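Local coordinates for 5-formaminoimidazole-4-carboxamide-1-(Beta)-D-ribofuranosyl 5'-monophosphate synthetase (Thermococcus kodakarensis, PDB 2PBZ), which binds ATP and probably uses it, with magnesium or manganese, to form a carbon-nitrogen bond in the synthesis of the purine nucleotide IMP, at residues G110-V114 and F260-G264; E126-I132 and E145-E150; I166-L171 and A255-K261. All coordinates share one frame; numbering follows the deposited sequence.

Interaction 1 of 3, residues G110-V114 and F260-G264; sequences GIPRV and FKAIG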
loop_
_atom_site.group_PDB
_atom_site.type_symbol
_atom_site.label_atom_id
_atom_site.label_comp_id
_atom_site.label_asym_id
_atom_site.label_seq_id
_atom_site.Cartn_x
_atom_site.Cartn_y
_atom_site.Cartn_z
ATOM N N GLY A 110 20.655 -15.622 17.695
ATOM C CA GLY A 110 19.694 -15.759 18.777
ATOM C C GLY A 110 18.268 -15.461 18.356
ATOM O O GLY A 110 17.392 -15.285 19.196
ATOM N N ILE A 111 18.031 -15.416 17.051
ATOM C CA ILE A 111 16.704 -15.129 16.525
ATOM C C ILE A 111 15.809 -16.367 16.574
ATOM O O ILE A 111 16.204 -17.454 16.150
ATOM C CB ILE A 111 16.805 -14.606 15.073
ATOM C CG1 ILE A 111 17.720 -13.379 15.048
ATOM C CG2 ILE A 111 15.419 -14.234 14.534
ATOM C CD1 ILE A 111 18.081 -12.907 13.664
ATOM N N PRO A 112 14.589 -16.212 17.109
ATOM C CA PRO A 112 13.648 -17.331 17.206
ATOM C C PRO A 112 13.257 -17.803 15.819
ATOM O O PRO A 112 12.919 -16.990 14.971
ATOM C CB PRO A 112 12.455 -16.726 17.950
ATOM C CG PRO A 112 13.081 -15.594 18.758
ATOM C CD PRO A 112 14.035 -15.000 17.743
ATOM N N ARG A 113 13.302 -19.109 15.574
ATOM C CA ARG A 113 12.910 -19.597 14.266
ATOM C C ARG A 113 11.728 -20.564 14.366
ATOM O O ARG A 113 11.433 -21.090 15.436
ATOM C CB ARG A 113 14.110 -20.252 13.570
ATOM C CG ARG A 113 14.407 -21.689 13.953
ATOM C CD ARG A 113 15.808 -22.107 13.448
ATOM N NE ARG A 113 16.769 -22.233 14.548
ATOM C CZ ARG A 113 17.063 -21.252 15.404
ATOM N NH1 ARG A 113 16.471 -20.062 15.284
ATOM N NH2 ARG A 113 17.928 -21.462 16.399
ATOM N N VAL A 114 11.017 -20.763 13.266
ATOM C CA VAL A 114 9.904 -21.699 13.295
ATOM C C VAL A 114 10.523 -23.055 13.564
ATOM O O VAL A 114 11.582 -23.374 13.024
ATOM C CB VAL A 114 9.164 -21.764 11.962
ATOM C CG1 VAL A 114 8.478 -20.445 11.711
ATOM C CG2 VAL A 114 10.138 -22.081 10.838
ATOM N N PHE A 260 6.740 -13.390 16.872
ATOM C CA PHE A 260 7.879 -13.556 15.940
ATOM C C PHE A 260 8.686 -14.859 15.921
ATOM O O PHE A 260 9.338 -15.231 16.899
ATOM C CB PHE A 260 8.896 -12.413 16.119
ATOM C CG PHE A 260 8.472 -11.114 15.493
ATOM C CD1 PHE A 260 8.702 -9.902 16.141
ATOM C CD2 PHE A 260 7.821 -11.102 14.259
ATOM C CE1 PHE A 260 8.287 -8.701 15.571
ATOM C CE2 PHE A 260 7.400 -9.899 13.675
ATOM C CZ PHE A 260 7.635 -8.697 14.336
ATOM N N LYS A 261 8.664 -15.514 14.767
ATOM C CA LYS A 261 9.404 -16.747 14.528
ATOM C C LYS A 261 10.032 -16.505 13.155
ATOM O O LYS A 261 9.326 -16.160 12.205
ATOM C CB LYS A 261 8.463 -17.947 14.419
ATOM C CG LYS A 261 7.388 -18.050 15.497
ATOM C CD LYS A 261 7.913 -18.666 16.778
ATOM C CE LYS A 261 6.778 -18.899 17.753
ATOM N NZ LYS A 261 7.276 -19.499 19.022
ATOM N N ALA A 262 11.345 -16.664 13.038
ATOM C CA ALA A 262 12.008 -16.463 11.752
ATOM C C ALA A 262 11.777 -17.672 10.842
ATOM O O ALA A 262 11.823 -18.823 11.290
ATOM C CB ALA A 262 13.499 -16.228 11.958
ATOM N N ILE A 263 11.511 -17.404 9.569
ATOM C CA ILE A 263 11.275 -18.470 8.610
ATOM C C ILE A 263 12.354 -18.443 7.539
ATOM O O ILE A 263 12.526 -19.409 6.805
ATOM C CB ILE A 263 9.897 -18.335 7.914
ATOM C CG1 ILE A 263 9.787 -16.977 7.220
ATOM C CG2 ILE A 263 8.786 -18.525 8.923
ATOM C CD1 ILE A 263 8.676 -16.908 6.179
ATOM N N GLY A 264 13.072 -17.329 7.453
ATOM C CA GLY A 264 14.130 -17.210 6.471
ATOM C C GLY A 264 14.831 -15.868 6.422
ATOM O O GLY A 264 14.625 -15.014 7.277
#

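Interaction 2 of 3, residues E126-I132 and E145-E150; sequences ELYFVRI and EGSELE. With ATP (adenosine-5'-triphosphate), chain D.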
loop_
_atom_site.group_PDB
_atom_site.type_symbol
_atom_site.label_atom_id
_atom_site.label_comp_id
_atom_site.label_asym_id
_atom_site.label_seq_id
_atom_site.Cartn_x
_atom_site.Cartn_y
_atom_site.Cartn_z
ATOM N N GLU A 126 -3.991 -31.102 12.123
ATOM C CA GLU A 126 -2.689 -30.587 12.510
ATOM C C GLU A 126 -1.955 -30.514 11.178
ATOM O O GLU A 126 -1.275 -31.468 10.776
ATOM C CB GLU A 126 -1.962 -31.550 13.445
ATOM C CG GLU A 126 -0.661 -30.986 13.995
ATOM C CD GLU A 126 -0.883 -29.870 15.001
ATOM O OE1 GLU A 126 -1.661 -28.933 14.685
ATOM O OE2 GLU A 126 -0.288 -29.930 16.104
ATOM N N LEU A 127 -2.139 -29.405 10.465
ATOM C CA LEU A 127 -1.469 -29.225 9.186
ATOM C C LEU A 127 -0.061 -28.691 9.381
ATOM O O LEU A 127 0.267 -28.121 10.426
ATOM C CB LEU A 127 -2.270 -28.280 8.289
ATOM C CG LEU A 127 -3.227 -27.309 8.983
ATOM C CD1 LEU A 127 -2.481 -26.452 10.014
ATOM C CD2 LEU A 127 -3.898 -26.446 7.923
ATOM N N TYR A 128 0.772 -28.895 8.370
ATOM C CA TYR A 128 2.153 -28.439 8.427
ATOM C C TYR A 128 2.576 -27.816 7.099
ATOM O O TYR A 128 1.946 -28.041 6.068
ATOM C CB TYR A 128 3.076 -29.609 8.772
ATOM C CG TYR A 128 2.798 -30.219 10.120
ATOM C CD1 TYR A 128 1.869 -31.245 10.277
ATOM C CD2 TYR A 128 3.479 -29.778 11.248
ATOM C CE1 TYR A 128 1.640 -31.818 11.541
ATOM C CE2 TYR A 128 3.250 -30.342 12.503
ATOM C CZ TYR A 128 2.340 -31.354 12.639
ATOM O OH TYR A 128 2.159 -31.920 13.872
ATOM N N PHE A 129 3.646 -27.031 7.141
ATOM C CA PHE A 129 4.171 -26.385 5.952
ATOM C C PHE A 129 5.407 -27.166 5.511
ATOM O O PHE A 129 6.218 -27.554 6.342
ATOM C CB PHE A 129 4.557 -24.933 6.272
ATOM C CG PHE A 129 4.852 -24.092 5.050
ATOM C CD1 PHE A 129 3.818 -23.671 4.203
ATOM C CD2 PHE A 129 6.169 -23.737 4.735
ATOM C CE1 PHE A 129 4.090 -22.911 3.058
ATOM C CE2 PHE A 129 6.459 -22.977 3.590
ATOM C CZ PHE A 129 5.414 -22.564 2.749
ATOM N N VAL A 130 5.531 -27.409 4.210
ATOM C CA VAL A 130 6.686 -28.114 3.652
ATOM C C VAL A 130 7.486 -27.091 2.837
ATOM O O VAL A 130 6.986 -26.574 1.836
ATOM C CB VAL A 130 6.244 -29.255 2.713
ATOM C CG1 VAL A 130 7.461 -30.002 2.199
ATOM C CG2 VAL A 130 5.297 -30.190 3.433
ATOM N N ARG A 131 8.712 -26.796 3.261
ATOM C CA ARG A 131 9.542 -25.817 2.564
ATOM C C ARG A 131 10.441 -26.430 1.502
ATOM O O ARG A 131 10.690 -27.628 1.524
ATOM C CB ARG A 131 10.397 -25.042 3.572
ATOM C CG ARG A 131 11.070 -23.814 2.976
ATOM C CD ARG A 131 10.324 -22.534 3.329
ATOM N NE ARG A 131 10.446 -22.252 4.751
ATOM C CZ ARG A 131 11.612 -22.092 5.378
ATOM N NH1 ARG A 131 12.750 -22.189 4.692
ATOM N NH2 ARG A 131 11.645 -21.841 6.696
ATOM N N ILE A 132 10.918 -25.587 0.582
ATOM C CA ILE A 132 11.799 -25.982 -0.539
ATOM C C ILE A 132 11.330 -27.250 -1.246
ATOM O O ILE A 132 10.218 -27.300 -1.789
ATOM C CB ILE A 132 13.270 -26.198 -0.083
ATOM C CG1 ILE A 132 13.913 -24.856 0.295
ATOM C CG2 ILE A 132 14.080 -26.870 -1.202
ATOM C CD1 ILE A 132 15.433 -24.921 0.431
ATOM N N GLU A 145 6.424 -24.934 -2.403
ATOM C CA GLU A 145 6.131 -25.139 -0.988
ATOM C C GLU A 145 4.916 -26.066 -0.896
ATOM O O GLU A 145 4.907 -27.131 -1.506
ATOM C CB GLU A 145 5.827 -23.805 -0.281
ATOM C CG GLU A 145 6.571 -22.593 -0.850
ATOM C CD GLU A 145 8.010 -22.463 -0.384
ATOM O OE1 GLU A 145 8.719 -23.491 -0.280
ATOM O OE2 GLU A 145 8.437 -21.312 -0.137
ATOM N N GLY A 146 3.890 -25.666 -0.156
ATOM C CA GLY A 146 2.722 -26.518 -0.024
ATOM C C GLY A 146 2.515 -26.986 1.409
ATOM O O GLY A 146 3.495 -27.200 2.142
ATOM N N SER A 147 1.253 -27.139 1.822
ATOM C CA SER A 147 0.942 -27.578 3.188
ATOM C C SER A 147 -0.009 -28.778 3.206
ATOM O O SER A 147 -1.047 -28.765 2.532
ATOM C CB SER A 147 0.332 -26.420 3.996
ATOM O OG SER A 147 -0.871 -25.934 3.415
ATOM N N GLU A 148 0.352 -29.808 3.975
ATOM C CA GLU A 148 -0.447 -31.037 4.086
ATOM C C GLU A 148 -1.030 -31.226 5.496
ATOM O O GLU A 148 -0.648 -30.526 6.443
ATOM C CB GLU A 148 0.405 -32.267 3.680
ATOM C CG GLU A 148 -0.387 -33.590 3.481
ATOM C CD GLU A 148 0.373 -34.680 2.679
ATOM O OE1 GLU A 148 0.657 -34.473 1.465
ATOM O OE2 GLU A 148 0.681 -35.755 3.261
ATOM N N LEU A 149 -1.952 -32.179 5.621
ATOM C CA LEU A 149 -2.633 -32.467 6.888
ATOM C C LEU A 149 -2.067 -33.720 7.581
ATOM O O LEU A 149 -0.863 -34.004 7.507
ATOM C CB LEU A 149 -4.137 -32.664 6.616
ATOM C CG LEU A 149 -4.737 -31.750 5.528
ATOM C CD1 LEU A 149 -5.860 -32.473 4.766
ATOM C CD2 LEU A 149 -5.238 -30.456 6.166
ATOM N N GLU A 150 -2.959 -34.470 8.239
ATOM C CA GLU A 150 -2.587 -35.698 8.953
ATOM C C GLU A 150 -1.663 -36.608 8.113
ATOM O O GLU A 150 -0.457 -36.653 8.367
ATOM C CB GLU A 150 -3.848 -36.475 9.390
ATOM C CG GLU A 150 -4.565 -37.280 8.297
ATOM C CD GLU A 150 -5.484 -36.428 7.424
ATOM O OE1 GLU A 150 -6.557 -36.021 7.934
ATOM O OE2 GLU A 150 -5.135 -36.173 6.240
HETATM P PG ATP D . 11.963 -19.525 -2.023
HETATM O O1G ATP D . 12.903 -20.147 -0.998
HETATM O O2G ATP D . 11.995 -20.454 -3.395
HETATM O O3G ATP D . 12.442 -17.998 -2.383
HETATM P PB ATP D . 10.372 -18.569 -0.053
HETATM O O1B ATP D . 11.255 -19.153 0.986
HETATM O O2B ATP D . 10.822 -17.042 -0.380
HETATM O O3B ATP D . 10.442 -19.479 -1.414
HETATM P PA ATP D . 8.376 -17.793 1.765
HETATM O O1A ATP D . 8.681 -16.346 1.689
HETATM O O2A ATP D . 9.082 -18.445 3.052
HETATM O O3A ATP D . 8.820 -18.617 0.396
HETATM O "O5'" ATP D . 6.787 -18.054 1.780
HETATM C "C5'" ATP D . 6.152 -17.366 2.815
HETATM C "C4'" ATP D . 4.678 -17.700 2.626
HETATM O "O4'" ATP D . 4.421 -19.139 2.739
HETATM C "C3'" ATP D . 3.785 -16.972 3.630
HETATM O "O3'" ATP D . 2.903 -16.128 2.935
HETATM C "C2'" ATP D . 3.045 -18.041 4.403
HETATM O "O2'" ATP D . 1.626 -17.914 4.191
HETATM C "C1'" ATP D . 3.590 -19.391 3.898
HETATM N N9 ATP D . 4.360 -19.999 5.006
HETATM C C8 ATP D . 5.732 -20.025 5.164
HETATM N N7 ATP D . 6.054 -20.643 6.252
HETATM C C5 ATP D . 4.919 -21.051 6.881
HETATM C C6 ATP D . 4.628 -21.771 8.082
HETATM N N6 ATP D . 5.676 -22.201 8.902
HETATM N N1 ATP D . 3.310 -22.011 8.408
HETATM C C2 ATP D . 2.293 -21.601 7.625
HETATM N N3 ATP D . 2.535 -20.931 6.487
HETATM C C4 ATP D . 3.811 -20.651 6.084
#

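Interaction 3 of 3, residues I166-L171 and A255-K261; sequences IPGVYL and AYDGSFK. With ATP (adenosine-5'-triphosphate), chain D.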
loop_
_atom_site.group_PDB
_atom_site.type_symbol
_atom_site.label_atom_id
_atom_site.label_comp_id
_atom_site.label_asym_id
_atom_site.label_seq_id
_atom_site.Cartn_x
_atom_site.Cartn_y
_atom_site.Cartn_z
ATOM N N ILE A 166 1.787 -22.004 10.780
ATOM C CA ILE A 166 1.512 -20.812 11.571
ATOM C C ILE A 166 0.676 -19.823 10.773
ATOM O O ILE A 166 1.110 -19.336 9.727
ATOM C CB ILE A 166 2.812 -20.110 12.012
ATOM C CG1 ILE A 166 3.682 -21.072 12.832
ATOM C CG2 ILE A 166 2.474 -18.877 12.825
ATOM C CD1 ILE A 166 5.093 -20.549 13.093
ATOM N N PRO A 167 -0.545 -19.522 11.244
ATOM C CA PRO A 167 -1.379 -18.566 10.505
ATOM C C PRO A 167 -1.163 -17.191 11.110
ATOM O O PRO A 167 -1.066 -17.071 12.329
ATOM C CB PRO A 167 -2.802 -19.077 10.748
ATOM C CG PRO A 167 -2.601 -20.468 11.441
ATOM C CD PRO A 167 -1.354 -20.247 12.228
ATOM N N GLY A 168 -1.031 -16.152 10.296
ATOM C CA GLY A 168 -0.866 -14.851 10.915
ATOM C C GLY A 168 0.172 -13.919 10.347
ATOM O O GLY A 168 1.297 -13.869 10.823
ATOM N N VAL A 169 -0.231 -13.158 9.340
ATOM C CA VAL A 169 0.623 -12.193 8.683
ATOM C C VAL A 169 2.119 -12.498 8.633
ATOM O O VAL A 169 2.803 -12.690 9.657
ATOM C CB VAL A 169 0.431 -10.775 9.276
ATOM C CG1 VAL A 169 0.903 -10.724 10.700
ATOM C CG2 VAL A 169 1.181 -9.766 8.420
ATOM N N TYR A 170 2.618 -12.529 7.404
ATOM C CA TYR A 170 4.018 -12.776 7.143
ATOM C C TYR A 170 4.659 -11.459 6.754
ATOM O O TYR A 170 4.269 -10.809 5.784
ATOM C CB TYR A 170 4.167 -13.845 6.060
ATOM C CG TYR A 170 3.979 -15.210 6.665
ATOM C CD1 TYR A 170 2.727 -15.618 7.129
ATOM C CD2 TYR A 170 5.074 -16.041 6.914
ATOM C CE1 TYR A 170 2.571 -16.808 7.836
ATOM C CE2 TYR A 170 4.927 -17.231 7.623
ATOM C CZ TYR A 170 3.678 -17.608 8.087
ATOM O OH TYR A 170 3.543 -18.757 8.829
ATOM N N LEU A 171 5.641 -11.076 7.561
ATOM C CA LEU A 171 6.345 -9.822 7.399
ATOM C C LEU A 171 7.772 -9.983 6.932
ATOM O O LEU A 171 8.516 -10.825 7.418
ATOM C CB LEU A 171 6.311 -9.083 8.731
ATOM C CG LEU A 171 4.881 -8.897 9.249
ATOM C CD1 LEU A 171 4.926 -8.526 10.731
ATOM C CD2 LEU A 171 4.158 -7.829 8.423
ATOM N N ALA A 255 7.095 -14.785 10.742
ATOM C CA ALA A 255 5.719 -15.222 10.823
ATOM C C ALA A 255 5.285 -14.589 12.136
ATOM O O ALA A 255 5.857 -14.897 13.184
ATOM C CB ALA A 255 5.647 -16.731 10.917
ATOM N N TYR A 256 4.314 -13.683 12.099
ATOM C CA TYR A 256 3.884 -13.070 13.345
ATOM C C TYR A 256 2.684 -13.814 13.936
ATOM O O TYR A 256 1.568 -13.759 13.411
ATOM C CB TYR A 256 3.561 -11.592 13.147
ATOM C CG TYR A 256 3.468 -10.856 14.457
ATOM C CD1 TYR A 256 4.557 -10.800 15.322
ATOM C CD2 TYR A 256 2.285 -10.257 14.857
ATOM C CE1 TYR A 256 4.471 -10.167 16.560
ATOM C CE2 TYR A 256 2.184 -9.617 16.102
ATOM C CZ TYR A 256 3.288 -9.579 16.951
ATOM O OH TYR A 256 3.202 -8.963 18.182
ATOM N N ASP A 257 2.960 -14.519 15.030
ATOM C CA ASP A 257 2.002 -15.342 15.790
ATOM C C ASP A 257 1.431 -14.373 16.792
ATOM O O ASP A 257 0.288 -14.446 17.203
ATOM C CB ASP A 257 2.786 -16.401 16.587
ATOM C CG ASP A 257 2.260 -17.802 16.409
ATOM O OD1 ASP A 257 2.795 -18.706 17.094
ATOM O OD2 ASP A 257 1.337 -18.004 15.592
ATOM N N GLY A 258 2.314 -13.464 17.168
ATOM C CA GLY A 258 2.048 -12.461 18.169
ATOM C C GLY A 258 3.327 -12.592 18.960
ATOM O O GLY A 258 3.445 -12.062 20.062
ATOM N N SER A 259 4.292 -13.318 18.381
ATOM C CA SER A 259 5.577 -13.552 19.039
ATOM C C SER A 259 6.790 -13.816 18.137
ATOM O O SER A 259 7.759 -14.439 18.601
ATOM C CB SER A 259 5.470 -14.731 20.002
ATOM O OG SER A 259 5.444 -15.947 19.280
ATOM N N PHE A 260 6.740 -13.390 16.872
ATOM C CA PHE A 260 7.879 -13.556 15.940
ATOM C C PHE A 260 8.686 -14.859 15.921
ATOM O O PHE A 260 9.338 -15.231 16.899
ATOM C CB PHE A 260 8.896 -12.413 16.119
ATOM C CG PHE A 260 8.472 -11.114 15.493
ATOM C CD1 PHE A 260 8.702 -9.902 16.141
ATOM C CD2 PHE A 260 7.821 -11.102 14.259
ATOM C CE1 PHE A 260 8.287 -8.701 15.571
ATOM C CE2 PHE A 260 7.400 -9.899 13.675
ATOM C CZ PHE A 260 7.635 -8.697 14.336
ATOM N N LYS A 261 8.664 -15.514 14.767
ATOM C CA LYS A 261 9.404 -16.747 14.528
ATOM C C LYS A 261 10.032 -16.505 13.155
ATOM O O LYS A 261 9.326 -16.160 12.205
ATOM C CB LYS A 261 8.463 -17.947 14.419
ATOM C CG LYS A 261 7.388 -18.050 15.497
ATOM C CD LYS A 261 7.913 -18.666 16.778
ATOM C CE LYS A 261 6.778 -18.899 17.753
ATOM N NZ LYS A 261 7.276 -19.499 19.022
HETATM P PG ATP D . 11.963 -19.525 -2.023
HETATM O O1G ATP D . 12.903 -20.147 -0.998
HETATM O O2G ATP D . 11.995 -20.454 -3.395
HETATM O O3G ATP D . 12.442 -17.998 -2.383
HETATM P PB ATP D . 10.372 -18.569 -0.053
HETATM O O1B ATP D . 11.255 -19.153 0.986
HETATM O O2B ATP D . 10.822 -17.042 -0.380
HETATM O O3B ATP D . 10.442 -19.479 -1.414
HETATM P PA ATP D . 8.376 -17.793 1.765
HETATM O O1A ATP D . 8.681 -16.346 1.689
HETATM O O2A ATP D . 9.082 -18.445 3.052
HETATM O O3A ATP D . 8.820 -18.617 0.396
HETATM O "O5'" ATP D . 6.787 -18.054 1.780
HETATM C "C5'" ATP D . 6.152 -17.366 2.815
HETATM C "C4'" ATP D . 4.678 -17.700 2.626
HETATM O "O4'" ATP D . 4.421 -19.139 2.739
HETATM C "C3'" ATP D . 3.785 -16.972 3.630
HETATM O "O3'" ATP D . 2.903 -16.128 2.935
HETATM C "C2'" ATP D . 3.045 -18.041 4.403
HETATM O "O2'" ATP D . 1.626 -17.914 4.191
HETATM C "C1'" ATP D . 3.590 -19.391 3.898
HETATM N N9 ATP D . 4.360 -19.999 5.006
HETATM C C8 ATP D . 5.732 -20.025 5.164
HETATM N N7 ATP D . 6.054 -20.643 6.252
HETATM C C5 ATP D . 4.919 -21.051 6.881
HETATM C C6 ATP D . 4.628 -21.771 8.082
HETATM N N6 ATP D . 5.676 -22.201 8.902
HETATM N N1 ATP D . 3.310 -22.011 8.408
HETATM C C2 ATP D . 2.293 -21.601 7.625
HETATM N N3 ATP D . 2.535 -20.931 6.487
HETATM C C4 ATP D . 3.811 -20.651 6.084
#

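Interaction 1 of 3, residues G110-V114 and F260-G264
Arg113 and Ala262 form a single beta bridge, their CA atoms 4.1 Å apart, where the loop after helix 99-109 meets strand 261-266, an outer strand of the five-stranded antiparallel sheet of the ATP-grasp-like part of the chain. The two pieces run 70° apart, and the pairing stops at one bridge. Two backbone hydrogen bonds make it, both on Ala262: its N donates to Pro112 O, in the model at a doubtfully short length, and its O accepts from Val114 N at 2.9 Å. Arg113 CA adds a CA-H...O contact to Ala262 O at 3.3 Å. Apolar contacts flank the bridge. Ile111 CG2 meets Ala262 CB at 3.8 Å, beside Phe254 and Leu106. Val114 CG1, held next to its own backbone N (chi1 -67°), touches Lys261 CB at 3.7 Å and Ile263 CG2 at 3.4 Å, while the amine of Lys261 leads off elsewhere. Ile263 belongs to the ATP pocket, so the loop backs a strand that lines the nucleotide. The polar end of Arg113 turns from the strand and folds back on its own loop: NH1 donates to Ile111 O at 2.8 Å, with that oxygen 2° out of the guanidinium plane.

Interaction 2 of 3, residues E126-I132 and E145-E150
Phe129 crosses Glu145 obliquely and carries one face of its ring under the adenine of ATP. Its CG stands anti to the backbone N (chi1 -168°), which sends the ring off the strand toward the base. From the root outward, CB lies 3.6 Å from ATP C6 and CG sits by ATP C5. On one side of the ring CD1 meets ATP C4 and CE1 meets ATP N9; on the other CD2 approaches ATP N7 at 3.4 Å and CE2 lies 3.4 Å from ATP C8. At the tip CZ reaches Glu145 CB at 3.3 Å, while Arg131 CD comes to the ring edge, in its plane. The two strands are antiparallel neighbours in a three-stranded sheet that also holds strand 161-164, and the loop between them is not modelled; in ATP-grasp enzymes the corresponding loop commonly lies over the phosphates. Tyr128 and Glu148 are a hydrogen-bonded pair, Tyr128 N giving to Glu148 O at 2.9 Å and Glu148 N returning a weak bond to Tyr128 O. Phe129 and Ser147 follow as a non-hydrogen-bonded pair, and Val130 N then donates to Gly146 O at 2.9 Å. At the phosphate end the bent side chain of Glu145 splits its carboxylate: OE1 takes a weak bond from Ile132 N at 3.2 Å, and OE2 comes within 2.8 Å of ATP O3A, a close approach of two acceptors that would probably be unfavourable without something between them. Arg131 lies alongside Glu145, pointing the same way, but the planes of guanidinium and carboxylate are 74° apart and their charged atoms do not meet; Arg131 NH2 instead makes a salt bridge to Glu163 OE2, on the neighbouring strand.

Interaction 3 of 3, residues I166-L171 and A255-K261
Tyr170 and Ala255 face each other as an antiparallel non-hydrogen-bonded pair, their CA atoms 4.7 Å apart, and next to them Tyr256 N gives a nearly straight bond to Val169 O at 3.0 Å and a weak one to Gly168 O. A CB on Gly168 would clash with Tyr256 O. The Tyr170 ring is sandwiched. Over one face Ala255 CA makes a CH-pi contact, 4.1 Å from the ring centroid and 20° off the normal, and Ala255 CB closes on Tyr170 CE2 at 3.4 Å; the opposite face carries the ATP ribose, with ATP C2' over the centre of the Tyr170 ring, 3.5 Å above its plane. CG held beside the backbone N (chi1 -80°) lays the ring along the nucleotide, and its OH donates to Ile166 O at 2.7 Å. In the same residue Ile166 N donates to ATP N1 at 2.8 Å, a backbone reading of adenine familiar from ATP-grasp enzymes, where the peptide leaving one sheet meets the base before it enters the next. With an alanine in place of Tyr170, Ile166 O would probably lose its hydroxyl donor and a gap would open between the ribose and Ala255. Beyond the ring the hairpin turn packs on apolar groups. Val169 CG1 comes to the edge of the Tyr256 ring and lies 3.7 Å from Tyr256 CB. Leu171 CD1 meets the edge of the Phe260 ring and also Tyr256 CB, with Val212 of the second subunit packing against both Leu171 and Tyr256. Ile166 CD1 crosses the aliphatic part of Lys261 at CG.

From the N terminus, residues 110-114 open the longest loop, which interaction 1 closes only at 260-264. Inside it, interaction 2 closes the short loop from 126-132 to 145-150 before interaction 3 opens at 166-171. Interaction 3 ends on 255-261 and shares Phe260 and Lys261 with interaction 1, so these two finish on the same part of the chain. Their centres lie about 10 Å apart, and they touch through Val114 with Ile166 and Ile263 with Tyr170; interaction 1 also meets interaction 2, Ile263 O close to Arg131 NH2. Interaction 2 belongs to the three-stranded sheet, interactions 1 and 3 reach the five-stranded one; ATP lies between, touched by Phe129 from one sheet and Tyr170 from the other.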